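Local coordinates for protein rubisco operon transcriptional regulator (PDB 5Y2W) that probably acts as a LysR-type transcriptional repressor coordinating carbon and nitrogen metabolism in a cyanobacterium, its regulatory domain binding the effector 2-phosphoglycolate, at residues A[200-203]-A[204-207]. Numbering follows the deposited sequence.
Sequences ITQT and FLDY
Gln202 and Asp206, one turn apart on helix 199-211, join their side chains along its outer surface: Gln202 NE2 donates to Asp206 OD1 over 3.2 Å. The bond is bent, 136° at the hydrogen. The acceptor lies almost in the plane of the amide, but the donor reaches OD1 on its syn side from well outside the carboxylate plane, and the two flat groups are turned 45° against each other. Gln202 sends CG anti to its own N (chi1 -178°) and then folds at chi2, which swings the amide forward along the helix. Asp206 places its carboxylate beside its own N, turned back to receive it. An alanine in place of Gln202 would remove this N-H donor and probably leave the Asp206 carboxylate freer to turn. Long polar and short acidic residues suit this outward side, where Asp206 is exposed.

Beneath them runs the regular ladder of i to i+4 backbone bonds, from Phe204 N to Ile200 O (2.9 Å) through to Tyr207 N to Thr203 O (3.0 Å). Leu205 CB rests 3.4 Å from Thr201 O, and Tyr207 CB lies equally near Thr203 O. Thr203, on a partly exposed side, keeps its hydroxyl satisfied within the helix: OG1, beside its own N, bonds back to Val199 O. Phe204 suits the buried side: its ring packs on Leu13 and Leu15 of strand 11-18 and meets Phe32 edge-to-face, while Leu205 reaches Leu197. The whole is an amphipathic helix with an i to i+4 Gln-Asp pair on its polar side, laid against the sheet of one lobe of the periplasmic-binding-protein-like fold of LysR effector domains.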
loop_
_atom_site.group_PDB
_atom_site.type_symbol
_atom_site.label_atom_id
_atom_site.label_comp_id
_atom_site.label_asym_id
_atom_site.label_seq_id
_atom_site.Cartn_x
_atom_site.Cartn_y
_atom_site.Cartn_z
ATOM N N ILE A 200 3.221 25.373 10.929
ATOM C CA ILE A 200 3.854 24.332 10.089
ATOM C C ILE A 200 2.808 23.801 9.093
ATOM O O ILE A 200 3.003 23.850 7.872
ATOM C CB ILE A 200 4.360 23.133 10.918
ATOM C CG1 ILE A 200 5.249 23.570 12.083
ATOM C CG2 ILE A 200 5.112 22.174 10.012
ATOM C CD1 ILE A 200 4.932 22.834 13.382
ATOM N N THR A 201 1.692 23.332 9.659
ATOM C CA THR A 201 0.499 22.927 8.928
ATOM C C THR A 201 0.038 23.978 7.917
ATOM O O THR A 201 -0.216 23.669 6.732
ATOM C CB THR A 201 -0.656 22.686 9.904
ATOM O OG1 THR A 201 -0.250 21.738 10.891
ATOM C CG2 THR A 201 -1.895 22.162 9.161
ATOM N N GLN A 202 -0.076 25.226 8.365
ATOM C CA GLN A 202 -0.509 26.285 7.455
ATOM C C GLN A 202 0.524 26.433 6.346
ATOM O O GLN A 202 0.183 26.707 5.184
ATOM C CB GLN A 202 -0.711 27.626 8.189
ATOM C CG GLN A 202 -1.205 28.748 7.279
ATOM C CD GLN A 202 -2.632 28.501 6.820
ATOM O OE1 GLN A 202 -3.493 28.174 7.624
ATOM N NE2 GLN A 202 -2.876 28.635 5.531
ATOM N N THR A 203 1.794 26.266 6.683
ATOM C CA THR A 203 2.856 26.484 5.652
ATOM C C THR A 203 2.755 25.383 4.574
ATOM O O THR A 203 2.929 25.634 3.389
ATOM C CB THR A 203 4.283 26.452 6.258
ATOM O OG1 THR A 203 4.329 27.243 7.458
ATOM C CG2 THR A 203 5.315 26.930 5.271
ATOM N N PHE A 204 2.468 24.154 5.006
ATOM C CA PHE A 204 2.429 23.022 4.074
ATOM C C PHE A 204 1.261 23.189 3.112
ATOM O O PHE A 204 1.409 22.994 1.900
ATOM C CB PHE A 204 2.324 21.650 4.791
ATOM C CG PHE A 204 2.207 20.507 3.812
ATOM C CD1 PHE A 204 3.290 20.160 3.009
ATOM C CD2 PHE A 204 0.994 19.867 3.596
ATOM C CE1 PHE A 204 3.180 19.161 2.059
ATOM C CE2 PHE A 204 0.884 18.860 2.638
ATOM C CZ PHE A 204 1.983 18.512 1.875
ATOM N N LEU A 205 0.127 23.603 3.684
ATOM C CA LEU A 205 -1.128 23.784 2.989
ATOM C C LEU A 205 -0.990 24.760 1.853
ATOM O O LEU A 205 -1.372 24.465 0.698
ATOM C CB LEU A 205 -2.188 24.229 3.999
ATOM C CG LEU A 205 -3.636 24.466 3.527
ATOM C CD1 LEU A 205 -4.223 23.234 2.821
ATOM C CD2 LEU A 205 -4.534 24.862 4.711
ATOM N N ASP A 206 -0.383 25.902 2.148
ATOM C CA ASP A 206 -0.130 26.911 1.120
ATOM C C ASP A 206 0.858 26.381 0.116
ATOM O O ASP A 206 0.773 26.707 -1.060
ATOM C CB ASP A 206 0.452 28.222 1.727
ATOM C CG ASP A 206 -0.502 28.900 2.704
ATOM O OD1 ASP A 206 -1.721 28.723 2.567
ATOM O OD2 ASP A 206 -0.051 29.580 3.630
ATOM N N TYR A 207 1.837 25.604 0.586
ATOM C CA TYR A 207 2.824 25.006 -0.331
ATOM C C TYR A 207 2.127 24.028 -1.326
ATOM O O TYR A 207 2.303 24.086 -2.568
ATOM C CB TYR A 207 3.957 24.314 0.462
ATOM C CG TYR A 207 4.847 23.464 -0.433
ATOM C CD1 TYR A 207 5.773 24.050 -1.296
ATOM C CD2 TYR A 207 4.720 22.072 -0.451
ATOM C CE1 TYR A 207 6.553 23.275 -2.139
ATOM C CE2 TYR A 207 5.490 21.292 -1.290
ATOM C CZ TYR A 207 6.408 21.892 -2.123
ATOM O OH TYR A 207 7.161 21.081 -2.937
#